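Local coordinates for protein putative HAD-hydrolase YfnB (Bacillus subtilis, PDB 3ED5) that probably hydrolyses phosphate esters as a member of the haloacid dehalogenase superfamily, perhaps acting as a 5'-nucleotidase, although its true substrate is not established, at residues I18-A24 / G101-I105; I123-G127 / Q157-Y163; W56-E60 / S185-K191; V14-L19 / Q132-L136. All blocks are in the same frame, centred on the assembly; numbering follows the deposited sequence. Where two conformers were deposited one is given.

Interaction 1: I18-A24 / G101-I105; sequences ILDFQAA and GHQLI
A single beta bridge between Leu19 and Leu104 pairs the two linkers of the helical cap of this HAD hydrolase: 18-24 leads from the Rossmann-like core into the cap, and 101-105 returns from it. With an insert of helices and loops, without strands, between them, the linkers fit the hinge of a C1-type cap. Two backbone bonds join them: Ile105 N gives to Ile18 O (3.0 Å), and Asp20 N gives to Gln103 O (2.8 Å, nearly straight at 168°). Asp20 then caps the entering helix. With CG anti to the backbone N (chi1 -178°), its OD1 takes Ala23 N at 3.1 Å from above the carboxylate plane, a role suited to a short acidic side chain. Gln103 bends at chi2 (93°), which lays its amide along the helix start, CD 3.9 Å from Ala23 CB. Gly101, bare of a side chain, lets the Ala24 methyl approach its carbonyl, CB to O 3.7 Å. The CD2 methyls of Leu19 and Leu104 meet at 3.7 Å. Ile105 lays CG1 against the Leu19 carbonyl (CG1 to O 3.5 Å), while a water donates to both Asp20 OD2 and Leu104 O.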
loop_
_atom_site.group_PDB
_atom_site.type_symbol
_atom_site.label_atom_id
_atom_site.label_comp_id
_atom_site.label_asym_id
_atom_site.label_seq_id
_atom_site.Cartn_x
_atom_site.Cartn_y
_atom_site.Cartn_z
ATOM N N ILE A 18 1.036 0.089 7.293
ATOM C CA ILE A 18 0.303 -0.058 8.561
ATOM C C ILE A 18 -0.485 -1.373 8.674
ATOM O O ILE A 18 -0.723 -1.832 9.770
ATOM C CB ILE A 18 -0.625 1.177 8.884
ATOM C CG1 ILE A 18 -1.623 1.433 7.736
ATOM C CG2 ILE A 18 0.249 2.394 9.204
ATOM C CD1 ILE A 18 -2.571 2.699 7.909
ATOM N N LEU A 19 -0.878 -1.958 7.545
ATOM C CA LEU A 19 -1.509 -3.287 7.546
ATOM C C LEU A 19 -0.513 -4.279 6.990
ATOM O O LEU A 19 0.254 -3.932 6.095
ATOM C CB LEU A 19 -2.785 -3.283 6.681
ATOM C CG LEU A 19 -3.962 -2.497 7.265
ATOM C CD1 LEU A 19 -5.203 -2.656 6.337
ATOM C CD2 LEU A 19 -4.283 -2.987 8.669
ATOM N N ASP A 20 -0.558 -5.516 7.487
ATOM C CA ASP A 20 0.387 -6.535 7.057
ATOM C C ASP A 20 -0.231 -7.207 5.816
ATOM O O ASP A 20 -0.932 -8.226 5.921
ATOM C CB ASP A 20 0.645 -7.505 8.220
ATOM C CG ASP A 20 1.671 -8.612 7.880
ATOM O OD1 ASP A 20 2.107 -8.760 6.732
ATOM O OD2 ASP A 20 2.035 -9.338 8.801
ATOM N N PHE A 21 0.012 -6.591 4.650
ATOM C CA PHE A 21 -0.545 -7.088 3.402
ATOM C C PHE A 21 0.063 -8.422 3.041
ATOM O O PHE A 21 -0.636 -9.298 2.523
ATOM C CB PHE A 21 -0.313 -6.115 2.249
ATOM C CG PHE A 21 -0.924 -6.581 0.958
ATOM C CD1 PHE A 21 -2.289 -6.375 0.708
ATOM C CD2 PHE A 21 -0.155 -7.295 0.018
ATOM C CE1 PHE A 21 -2.875 -6.813 -0.495
ATOM C CE2 PHE A 21 -0.743 -7.747 -1.181
ATOM C CZ PHE A 21 -2.103 -7.492 -1.433
ATOM N N GLN A 22 1.344 -8.604 3.354
ATOM C CA GLN A 22 1.959 -9.944 3.104
ATOM C C GLN A 22 1.170 -11.082 3.750
ATOM O O GLN A 22 0.959 -12.136 3.125
ATOM C CB GLN A 22 3.413 -9.973 3.593
ATOM C CG GLN A 22 4.289 -8.949 2.854
ATOM C CD GLN A 22 4.237 -9.151 1.361
ATOM O OE1 GLN A 22 3.704 -8.324 0.602
ATOM N NE2 GLN A 22 4.760 -10.269 0.925
ATOM N N ALA A 23 0.771 -10.894 5.004
ATOM C CA ALA A 23 -0.030 -11.863 5.693
ATOM C C ALA A 23 -1.400 -12.083 5.042
ATOM O O ALA A 23 -1.844 -13.236 4.896
ATOM C CB ALA A 23 -0.161 -11.525 7.194
ATOM N N ALA A 24 -2.085 -10.989 4.712
ATOM C CA ALA A 24 -3.390 -11.069 4.040
ATOM C C ALA A 24 -3.268 -11.791 2.693
ATOM O O ALA A 24 -4.092 -12.650 2.382
ATOM C CB ALA A 24 -4.003 -9.659 3.834
ATOM N N GLY A 101 -8.528 -10.321 5.421
ATOM C CA GLY A 101 -7.218 -10.231 6.071
ATOM C C GLY A 101 -6.963 -8.776 6.454
ATOM O O GLY A 101 -6.773 -7.938 5.573
ATOM N N HIS A 102 -6.968 -8.483 7.752
ATOM C CA HIS A 102 -6.718 -7.095 8.232
ATOM C C HIS A 102 -5.679 -7.113 9.341
ATOM O O HIS A 102 -5.750 -6.334 10.286
ATOM C CB HIS A 102 -8.017 -6.413 8.713
ATOM C CG HIS A 102 -8.895 -7.304 9.529
ATOM N ND1 HIS A 102 -8.797 -7.414 10.901
ATOM C CD2 HIS A 102 -9.861 -8.174 9.147
ATOM C CE1 HIS A 102 -9.657 -8.323 11.325
ATOM N NE2 HIS A 102 -10.325 -8.784 10.281
ATOM N N GLN A 103 -4.731 -8.056 9.239
ATOM C CA GLN A 103 -3.577 -8.127 10.132
ATOM C C GLN A 103 -2.841 -6.782 10.144
ATOM O O GLN A 103 -2.736 -6.123 9.106
ATOM C CB GLN A 103 -2.621 -9.239 9.641
ATOM C CG GLN A 103 -3.312 -10.611 9.502
ATOM C CD GLN A 103 -3.857 -10.900 8.095
ATOM O OE1 GLN A 103 -4.157 -9.990 7.326
ATOM N NE2 GLN A 103 -3.957 -12.188 7.755
ATOM N N LEU A 104 -2.339 -6.394 11.324
ATOM C CA LEU A 104 -1.627 -5.113 11.483
ATOM C C LEU A 104 -0.121 -5.311 11.425
ATOM O O LEU A 104 0.401 -6.357 11.836
ATOM C CB LEU A 104 -1.972 -4.485 12.849
ATOM C CG LEU A 104 -3.389 -3.915 12.986
ATOM C CD1 LEU A 104 -3.810 -3.783 14.452
ATOM C CD2 LEU A 104 -3.502 -2.584 12.272
ATOM N N ILE A 105 0.574 -4.304 10.904
ATOM C CA ILE A 105 2.018 -4.186 11.121
ATOM C C ILE A 105 2.278 -3.983 12.609
ATOM O O ILE A 105 1.488 -3.303 13.289
ATOM C CB ILE A 105 2.592 -3.018 10.298
ATOM C CG1 ILE A 105 2.431 -3.303 8.784
ATOM C CG2 ILE A 105 4.057 -2.746 10.676
ATOM C CD1 ILE A 105 3.391 -4.426 8.249
HETATM O O HOH W 1 0.661 -8.862 11.496
#

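Interaction 2: I123-G127 / Q157-Y163; sequences IVTNG and QKPMKEY. With FMT (formic acid), chain C; FMT (formic acid), chain D.
Lys158 NZ is gripped from several sides: it gives a hydrogen bond to Val124 O (2.9 Å) from above the carbonyl plane and forms salt bridges with Asp13, the nucleophile by similarity, and with Asp189. A formate oxygen also lies close, but its place is uncertain. A long flexible lysine suits this post, since it must run from the 157-163 loop to the end of strand 120-125; a bend at chi3 (-78°) turns the amine into the site. The loop is fixed by Asn126, whose amide pairs with both the N-H and the C=O of Lys158. OD1 takes Lys158 N on a lone pair in the carbonyl plane (3.0 Å), and ND2 gives to Lys158 O at 163°. The Lys158-Pro159 peptide is cis, just ahead of helix 161-169. Farther along, the edge of the Tyr163 ring approaches Val124, with OH 3.2 Å from CB, and the same hydroxyl bonds to Phe149 O. Thr125 OG1 accepts Gly127 N (3.0 Å), an ST turn, and also takes Gln132 NE2. The threonine and lysine match HAD motifs II and III, so the contact probably holds an amine beside the nucleophile to help neutralise a bound phosphate.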
loop_
_atom_site.group_PDB
_atom_site.type_symbol
_atom_site.label_atom_id
_atom_site.label_comp_id
_atom_site.label_asym_id
_atom_site.label_seq_id
_atom_site.Cartn_x
_atom_site.Cartn_y
_atom_site.Cartn_z
ATOM N N ILE A 123 -4.883 8.793 4.441
ATOM C CA ILE A 123 -4.464 7.570 3.723
ATOM C C ILE A 123 -4.255 7.910 2.235
ATOM O O ILE A 123 -5.069 8.632 1.656
ATOM C CB ILE A 123 -5.523 6.446 3.816
ATOM C CG1 ILE A 123 -5.647 5.893 5.253
ATOM C CG2 ILE A 123 -5.191 5.304 2.792
ATOM C CD1 ILE A 123 -4.401 5.144 5.733
ATOM N N VAL A 124 -3.169 7.387 1.636
ATOM C CA VAL A 124 -2.912 7.525 0.199
ATOM C C VAL A 124 -2.638 6.109 -0.331
ATOM O O VAL A 124 -1.657 5.466 0.058
ATOM C CB VAL A 124 -1.782 8.551 -0.154
ATOM C CG1 VAL A 124 -2.302 10.010 0.177
ATOM C CG2 VAL A 124 -0.438 8.227 0.598
ATOM N N THR A 125 -3.561 5.631 -1.145
ATOM C CA THR A 125 -3.471 4.216 -1.582
ATOM C C THR A 125 -3.886 3.997 -3.043
ATOM O O THR A 125 -4.808 4.651 -3.544
ATOM C CB THR A 125 -4.274 3.278 -0.599
ATOM O OG1 THR A 125 -4.072 1.887 -0.987
ATOM C CG2 THR A 125 -5.795 3.580 -0.657
ATOM N N ASN A 126 -3.201 3.042 -3.708
ATOM C CA ASN A 126 -3.590 2.576 -5.050
ATOM C C ASN A 126 -4.467 1.302 -4.954
ATOM O O ASN A 126 -4.939 0.791 -5.972
ATOM C CB ASN A 126 -2.343 2.182 -5.866
ATOM C CG ASN A 126 -1.629 3.361 -6.455
ATOM O OD1 ASN A 126 -2.094 4.511 -6.348
ATOM N ND2 ASN A 126 -0.492 3.103 -7.073
ATOM N N GLY A 127 -4.683 0.810 -3.739
ATOM C CA GLY A 127 -5.495 -0.403 -3.526
ATOM C C GLY A 127 -6.959 -0.222 -3.886
ATOM O O GLY A 127 -7.489 0.872 -3.887
ATOM N N GLN A 157 -2.641 7.431 -10.514
ATOM C CA GLN A 157 -2.263 6.527 -9.432
ATOM C C GLN A 157 -0.905 6.973 -8.931
ATOM O O GLN A 157 -0.161 7.563 -9.682
ATOM C CB GLN A 157 -2.219 5.044 -9.922
ATOM C CG GLN A 157 -1.221 4.719 -11.039
ATOM C CD GLN A 157 -1.577 5.292 -12.407
ATOM O OE1 GLN A 157 -2.757 5.378 -12.788
ATOM N NE2 GLN A 157 -0.541 5.701 -13.173
ATOM N N LYS A 158 -0.578 6.678 -7.677
ATOM C CA LYS A 158 0.810 6.838 -7.213
ATOM C C LYS A 158 1.723 6.024 -8.152
ATOM O O LYS A 158 1.365 4.879 -8.529
ATOM C CB LYS A 158 1.008 6.350 -5.767
ATOM C CG LYS A 158 0.048 6.888 -4.697
ATOM C CD LYS A 158 0.523 6.407 -3.272
ATOM C CE LYS A 158 0.146 5.008 -3.052
ATOM N NZ LYS A 158 0.431 4.556 -1.667
ATOM N N PRO A 159 2.887 6.580 -8.543
ATOM C CA PRO A 159 3.524 7.820 -8.048
ATOM C C PRO A 159 3.214 9.107 -8.838
ATOM O O PRO A 159 3.864 10.155 -8.610
ATOM C CB PRO A 159 5.007 7.516 -8.224
ATOM C CG PRO A 159 5.029 6.776 -9.527
ATOM C CD PRO A 159 3.826 5.821 -9.395
HETATM N N MSE A 160 2.264 9.049 -9.762
HETATM C CA MSE A 160 1.991 10.187 -10.671
HETATM C C MSE A 160 1.736 11.486 -9.919
HETATM O O MSE A 160 0.939 11.521 -8.983
HETATM C CB MSE A 160 0.806 9.899 -11.593
HETATM C CG MSE A 160 1.020 8.689 -12.522
HETATM SE SE MSE A 160 2.653 8.785 -13.641
HETATM C CE MSE A 160 3.890 7.818 -12.531
ATOM N N LYS A 161 2.415 12.545 -10.353
ATOM C CA LYS A 161 2.201 13.881 -9.792
ATOM C C LYS A 161 0.709 14.248 -9.791
ATOM O O LYS A 161 0.214 14.834 -8.822
ATOM C CB LYS A 161 3.102 14.903 -10.517
ATOM C CG LYS A 161 2.871 15.043 -12.034
ATOM C CD LYS A 161 3.911 15.956 -12.714
ATOM C CE LYS A 161 3.581 16.219 -14.197
ATOM N NZ LYS A 161 4.522 17.239 -14.765
ATOM N N GLU A 162 -0.049 13.841 -10.818
ATOM C CA GLU A 162 -1.462 14.234 -10.816
ATOM C C GLU A 162 -2.306 13.537 -9.735
ATOM O O GLU A 162 -3.338 14.045 -9.298
ATOM C CB GLU A 162 -2.074 14.092 -12.204
ATOM C CG GLU A 162 -1.349 14.907 -13.322
ATOM C CD GLU A 162 -0.176 14.159 -13.995
ATOM O OE1 GLU A 162 0.339 13.143 -13.452
ATOM O OE2 GLU A 162 0.236 14.587 -15.119
ATOM N N TYR A 163 -1.905 12.342 -9.321
ATOM C CA TYR A 163 -2.552 11.756 -8.153
ATOM C C TYR A 163 -2.339 12.678 -6.913
ATOM O O TYR A 163 -3.275 13.005 -6.165
ATOM C CB TYR A 163 -2.038 10.337 -7.873
ATOM C CG TYR A 163 -2.480 9.840 -6.518
ATOM C CD1 TYR A 163 -3.727 9.222 -6.356
ATOM C CD2 TYR A 163 -1.672 10.036 -5.377
ATOM C CE1 TYR A 163 -4.158 8.767 -5.080
ATOM C CE2 TYR A 163 -2.094 9.609 -4.094
ATOM C CZ TYR A 163 -3.335 8.990 -3.957
ATOM O OH TYR A 163 -3.745 8.549 -2.714
HETATM C C FMT C . 0.416 1.705 -3.326
HETATM O O1 FMT C . 0.247 0.606 -3.825
HETATM O O2 FMT C . -0.560 2.306 -2.877
HETATM C C FMT D . -2.706 7.546 -16.038
HETATM O O1 FMT D . -1.882 6.590 -15.949
HETATM O O2 FMT D . -3.929 7.502 -15.752
#

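Interaction 3: W56-E60 / S185-K191; sequences WRAFE and SLTADIK
Helix 42-60 of the cap meets the start of core helix 186-195, in the HAD motif IV region, where Glu60 and Thr187 join cap to core near the probable active site. The axes of the short segments approach to 10.8 Å, at 38°, a spacing bridged mainly by Arg57, Glu60 and Thr187. Glu60, extended beyond CG, presents OE1 to two donors. Thr187 OG1 gives to the syn lone pair of Glu60 OE1 at 2.7 Å, and Arg57 NH1 forms a salt bridge with OE1 on the anti side (2.9 Å), 21° out of the carboxylate plane. Arg57 folds back at chi2 and chi3, which also brings its guanidinium face against the Thr187 methyl: CG2 sits 3.6 Å from the plane, over its centre. Threonine suits the place because one branch donates while the other packs. Arg57 NH1 and Lys191 NZ lie 3.9 Å apart; water 2, accepting from both, probably eases this closeness together with Glu60 and Thr187 O, which takes NZ. Ser185, just before the core helix, is its N-cap, OG taking Ala188 N (2.8 Å). The small Ala188 lets the carboxylate approach, and water 3 links Glu60 OE2 to Ser185 OG, 2.7 Å from that hydroxyl.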
loop_
_atom_site.group_PDB
_atom_site.type_symbol
_atom_site.label_atom_id
_atom_site.label_comp_id
_atom_site.label_asym_id
_atom_site.label_seq_id
_atom_site.Cartn_x
_atom_site.Cartn_y
_atom_site.Cartn_z
ATOM N N TRP A 56 1.610 -4.727 -11.388
ATOM C CA TRP A 56 1.373 -3.488 -10.590
ATOM C C TRP A 56 2.337 -2.392 -11.015
ATOM O O TRP A 56 1.950 -1.214 -11.090
ATOM C CB TRP A 56 1.432 -3.708 -9.058
ATOM C CG TRP A 56 0.206 -4.341 -8.535
ATOM C CD1 TRP A 56 -0.069 -5.725 -8.514
ATOM C CD2 TRP A 56 -0.968 -3.698 -8.030
ATOM N NE1 TRP A 56 -1.325 -5.938 -7.990
ATOM C CE2 TRP A 56 -1.892 -4.716 -7.682
ATOM C CE3 TRP A 56 -1.307 -2.342 -7.752
ATOM C CZ2 TRP A 56 -3.145 -4.443 -7.118
ATOM C CZ3 TRP A 56 -2.580 -2.070 -7.200
ATOM C CH2 TRP A 56 -3.487 -3.118 -6.892
ATOM N N ARG A 57 3.587 -2.741 -11.303
ATOM C CA ARG A 57 4.514 -1.712 -11.790
ATOM C C ARG A 57 4.019 -1.098 -13.096
ATOM O O ARG A 57 4.088 0.122 -13.273
ATOM C CB ARG A 57 5.953 -2.232 -11.985
ATOM C CG ARG A 57 6.679 -2.421 -10.647
ATOM C CD ARG A 57 7.000 -1.050 -9.972
ATOM N NE ARG A 57 7.937 -0.314 -10.809
ATOM C CZ ARG A 57 7.739 0.898 -11.309
ATOM N NH1 ARG A 57 6.634 1.588 -11.039
ATOM N NH2 ARG A 57 8.679 1.437 -12.072
ATOM N N ALA A 58 3.525 -1.936 -14.014
ATOM C CA ALA A 58 3.001 -1.432 -15.305
ATOM C C ALA A 58 1.839 -0.459 -15.045
ATOM O O ALA A 58 1.773 0.636 -15.650
ATOM C CB ALA A 58 2.584 -2.581 -16.237
ATOM N N PHE A 59 0.983 -0.803 -14.087
ATOM C CA PHE A 59 -0.102 0.127 -13.675
ATOM C C PHE A 59 0.433 1.444 -13.086
ATOM O O PHE A 59 -0.020 2.526 -13.490
ATOM C CB PHE A 59 -1.049 -0.598 -12.734
ATOM C CG PHE A 59 -1.852 0.300 -11.819
ATOM C CD1 PHE A 59 -2.874 1.120 -12.312
ATOM C CD2 PHE A 59 -1.615 0.259 -10.455
ATOM C CE1 PHE A 59 -3.642 1.903 -11.433
ATOM C CE2 PHE A 59 -2.378 1.042 -9.553
ATOM C CZ PHE A 59 -3.389 1.865 -10.066
ATOM N N GLU A 60 1.393 1.365 -12.163
ATOM C CA GLU A 60 2.019 2.600 -11.622
ATOM C C GLU A 60 2.585 3.476 -12.731
ATOM O O GLU A 60 2.477 4.730 -12.675
ATOM C CB GLU A 60 3.129 2.278 -10.618
ATOM C CG GLU A 60 2.597 1.714 -9.304
ATOM C CD GLU A 60 3.694 1.183 -8.377
ATOM O OE1 GLU A 60 4.908 1.379 -8.657
ATOM O OE2 GLU A 60 3.325 0.572 -7.358
ATOM N N SER A 185 6.733 1.379 -0.422
ATOM C CA SER A 185 7.062 1.257 -1.852
ATOM C C SER A 185 7.978 2.374 -2.343
ATOM O O SER A 185 7.608 3.554 -2.328
ATOM C CB SER A 185 5.787 1.219 -2.706
ATOM O OG SER A 185 6.134 1.350 -4.094
ATOM N N LEU A 186 9.180 2.013 -2.794
ATOM C CA LEU A 186 10.080 3.006 -3.399
ATOM C C LEU A 186 9.447 3.673 -4.612
ATOM O O LEU A 186 9.628 4.877 -4.831
ATOM C CB LEU A 186 11.379 2.337 -3.857
ATOM C CG LEU A 186 12.304 1.889 -2.736
ATOM C CD1 LEU A 186 13.499 1.172 -3.413
ATOM C CD2 LEU A 186 12.792 3.104 -1.993
ATOM N N THR A 187 8.698 2.870 -5.374
ATOM C CA THR A 187 8.159 3.326 -6.640
ATOM C C THR A 187 6.858 4.108 -6.533
ATOM O O THR A 187 6.660 5.029 -7.331
ATOM C CB THR A 187 7.998 2.182 -7.666
ATOM O OG1 THR A 187 7.124 1.175 -7.141
ATOM C CG2 THR A 187 9.359 1.531 -7.994
ATOM N N ALA A 188 5.981 3.760 -5.595
ATOM C CA ALA A 188 4.701 4.445 -5.468
ATOM C C ALA A 188 4.821 5.549 -4.450
ATOM O O ALA A 188 4.352 6.682 -4.701
ATOM C CB ALA A 188 3.595 3.501 -5.033
ATOM N N ASP A 189 5.416 5.228 -3.292
ATOM C CA ASP A 189 5.377 6.184 -2.145
ATOM C C ASP A 189 6.556 7.126 -2.132
ATOM O O ASP A 189 6.388 8.353 -2.015
ATOM C CB ASP A 189 5.308 5.431 -0.808
ATOM C CG ASP A 189 4.090 4.544 -0.704
ATOM O OD1 ASP A 189 2.976 5.036 -0.987
ATOM O OD2 ASP A 189 4.279 3.347 -0.365
ATOM N N ILE A 190 7.763 6.589 -2.266
ATOM C CA ILE A 190 8.934 7.438 -2.135
ATOM C C ILE A 190 9.147 8.273 -3.393
ATOM O O ILE A 190 9.237 9.489 -3.316
ATOM C CB ILE A 190 10.189 6.643 -1.733
ATOM C CG1 ILE A 190 9.905 5.746 -0.501
ATOM C CG2 ILE A 190 11.353 7.586 -1.506
ATOM C CD1 ILE A 190 9.329 6.497 0.766
ATOM N N LYS A 191 9.161 7.636 -4.560
ATOM C CA LYS A 191 9.225 8.373 -5.820
ATOM C C LYS A 191 8.029 9.322 -5.924
ATOM O O LYS A 191 8.192 10.470 -6.289
ATOM C CB LYS A 191 9.256 7.433 -7.016
ATOM C CG LYS A 191 9.400 8.158 -8.374
ATOM C CD LYS A 191 8.667 7.305 -9.456
ATOM C CE LYS A 191 9.433 6.066 -9.864
ATOM N NZ LYS A 191 8.521 4.851 -9.927
HETATM O O HOH W 2 6.869 4.387 -12.170
HETATM O O HOH W 3 4.611 -0.437 -5.401
#

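Interaction 4: V14-L19 / Q132-L136; sequences VDDTIL and QYKRL
Leu19 and Arg135 form the tight part of this contact, between the loop after strand 9-12 and helix 129-138 of the HAD core: Leu19 CD1 sits over the centre of the guanidinium, 3.7 Å above its plane. Ile18 CD1 meets Leu136 CD2 at 4.1 Å, their chains crossing at about a right angle, and Val14 packs its CB against Gln132 NE2. The more open side belongs to Asp15, the second aspartate of the DxD motif, which lies near a bound formate. Its OD1 forms a salt bridge with Arg135 NH1 (2.7 Å) through the syn lone pair, in the guanidinium plane, with a weak second bond from NH2. Its OD2 takes Gln132 NE2 (3.0 Å) from above the carboxylate plane, the same amide also bonding to Thr125 OG1, and water 4 donates both to OD2 and to Gln132 OE1. Arg135 bends at chi3 (62°) to bring this end round, while its NE is bonded to Gly101 O. Val14 O accepts from Thr17 N, Ile18 N and Leu19 N, consistent with the helical turn called the squiggle in HAD enzymes. Arginine and glutamine together hold both carboxylate oxygens, which fixes the rotation of Asp15 beside the probable nucleophile Asp13.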
loop_
_atom_site.group_PDB
_atom_site.type_symbol
_atom_site.label_atom_id
_atom_site.label_comp_id
_atom_site.label_asym_id
_atom_site.label_seq_id
_atom_site.Cartn_x
_atom_site.Cartn_y
_atom_site.Cartn_z
ATOM N N VAL A 14 -1.077 2.158 2.900
ATOM C CA VAL A 14 -1.756 1.122 3.701
ATOM C C VAL A 14 -0.914 -0.158 3.735
ATOM O O VAL A 14 -0.439 -0.612 4.795
ATOM C CB VAL A 14 -3.180 0.795 3.130
ATOM C CG1 VAL A 14 -3.867 -0.325 3.946
ATOM C CG2 VAL A 14 -4.100 2.057 3.221
ATOM N N ASP A 15 -0.768 -0.751 2.562
ATOM C CA ASP A 15 -0.280 -2.145 2.511
ATOM C C ASP A 15 1.212 -2.263 2.780
ATOM O O ASP A 15 2.038 -1.654 2.095
ATOM C CB ASP A 15 -0.671 -2.795 1.176
ATOM C CG ASP A 15 -2.161 -2.989 1.077
ATOM O OD1 ASP A 15 -2.770 -3.251 2.132
ATOM O OD2 ASP A 15 -2.711 -2.890 -0.033
ATOM N N ASP A 16 1.510 -3.068 3.784
ATOM C CA ASP A 16 2.865 -3.297 4.296
ATOM C C ASP A 16 3.478 -2.013 4.828
ATOM O O ASP A 16 4.689 -1.923 4.968
ATOM C CB ASP A 16 3.757 -3.971 3.248
ATOM C CG ASP A 16 3.260 -5.359 2.918
ATOM O OD1 ASP A 16 2.818 -6.060 3.861
ATOM O OD2 ASP A 16 3.336 -5.713 1.733
ATOM N N THR A 17 2.614 -1.052 5.184
ATOM C CA THR A 17 3.046 0.167 5.885
ATOM C C THR A 17 2.379 0.152 7.256
ATOM O O THR A 17 3.079 0.125 8.265
ATOM C CB THR A 17 2.694 1.431 5.072
ATOM O OG1 THR A 17 3.371 1.372 3.806
ATOM C CG2 THR A 17 3.164 2.720 5.813
ATOM N N ILE A 18 1.036 0.089 7.293
ATOM C CA ILE A 18 0.303 -0.058 8.561
ATOM C C ILE A 18 -0.485 -1.373 8.674
ATOM O O ILE A 18 -0.723 -1.832 9.770
ATOM C CB ILE A 18 -0.625 1.177 8.884
ATOM C CG1 ILE A 18 -1.623 1.433 7.736
ATOM C CG2 ILE A 18 0.249 2.394 9.204
ATOM C CD1 ILE A 18 -2.571 2.699 7.909
ATOM N N LEU A 19 -0.878 -1.958 7.545
ATOM C CA LEU A 19 -1.509 -3.287 7.546
ATOM C C LEU A 19 -0.513 -4.279 6.990
ATOM O O LEU A 19 0.254 -3.932 6.095
ATOM C CB LEU A 19 -2.785 -3.283 6.681
ATOM C CG LEU A 19 -3.962 -2.497 7.265
ATOM C CD1 LEU A 19 -5.203 -2.656 6.337
ATOM C CD2 LEU A 19 -4.283 -2.987 8.669
ATOM N N GLN A 132 -9.672 -1.510 0.839
ATOM C CA GLN A 132 -8.899 -0.729 1.794
ATOM C C GLN A 132 -9.806 -0.205 2.899
ATOM O O GLN A 132 -9.433 -0.268 4.085
ATOM C CB GLN A 132 -8.173 0.418 1.065
ATOM C CG GLN A 132 -7.170 -0.033 -0.077
ATOM C CD GLN A 132 -6.171 -1.106 0.361
ATOM O OE1 GLN A 132 -6.551 -2.240 0.701
ATOM N NE2 GLN A 132 -4.890 -0.791 0.262
ATOM N N TYR A 133 -10.991 0.282 2.527
ATOM C CA TYR A 133 -11.970 0.745 3.505
ATOM C C TYR A 133 -12.311 -0.401 4.480
ATOM O O TYR A 133 -12.314 -0.225 5.715
ATOM C CB TYR A 133 -13.253 1.248 2.829
ATOM C CG TYR A 133 -13.205 2.736 2.485
ATOM C CD1 TYR A 133 -12.425 3.220 1.438
ATOM C CD2 TYR A 133 -13.945 3.655 3.229
ATOM C CE1 TYR A 133 -12.401 4.606 1.112
ATOM C CE2 TYR A 133 -13.928 5.034 2.924
ATOM C CZ TYR A 133 -13.161 5.494 1.859
ATOM O OH TYR A 133 -13.149 6.856 1.569
ATOM N N LYS A 134 -12.580 -1.571 3.911
ATOM C CA LYS A 134 -12.984 -2.701 4.747
ATOM C C LYS A 134 -11.889 -3.140 5.721
ATOM O O LYS A 134 -12.168 -3.297 6.929
ATOM C CB LYS A 134 -13.465 -3.892 3.888
ATOM C CG LYS A 134 -13.889 -5.094 4.745
ATOM C CD LYS A 134 -14.452 -6.228 3.873
ATOM C CE LYS A 134 -15.134 -7.297 4.692
ATOM N NZ LYS A 134 -14.193 -7.939 5.662
ATOM N N ARG A 135 -10.662 -3.306 5.230
ATOM C CA ARG A 135 -9.535 -3.735 6.075
ATOM C C ARG A 135 -9.163 -2.667 7.119
ATOM O O ARG A 135 -8.851 -3.006 8.276
ATOM C CB ARG A 135 -8.337 -4.135 5.210
ATOM C CG ARG A 135 -8.650 -5.454 4.433
ATOM C CD ARG A 135 -7.638 -5.662 3.334
ATOM N NE ARG A 135 -6.265 -5.800 3.877
ATOM C CZ ARG A 135 -5.199 -5.098 3.488
ATOM N NH1 ARG A 135 -5.287 -4.158 2.540
ATOM N NH2 ARG A 135 -4.020 -5.359 4.050
ATOM N N LEU A 136 -9.254 -1.387 6.747
ATOM C CA LEU A 136 -9.043 -0.346 7.748
ATOM C C LEU A 136 -10.139 -0.357 8.818
ATOM O O LEU A 136 -9.856 -0.077 10.010
ATOM C CB LEU A 136 -8.964 1.057 7.099
ATOM C CG LEU A 136 -7.694 1.279 6.277
ATOM C CD1 LEU A 136 -7.871 2.535 5.404
ATOM C CD2 LEU A 136 -6.411 1.349 7.136
HETATM O O HOH W 4 -5.152 -4.128 -0.940
#

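How the interactions relate
From the N terminus, the chain leaves strand 9-12 into 14-19, where interaction 4 begins, and interaction 1 starts as that segment runs into the cap. Next, 56-60 opens interaction 3. Interaction 1 closes at 101-105, within the span of interaction 4 and before interaction 2 opens at 123-127. Interaction 4 closes at 132-136, so it crosses interaction 2, which ends at 157-163, inside the span of interaction 3. That last contact closes at 185-191 and crosses both 1 and 4. Interaction 1 joins the two cap linkers and interaction 3 ties cap to core, on opposite sides of the chain's centre. Interactions 2 and 4 join parts of the core around the ends of strands 9-12 and 120-125.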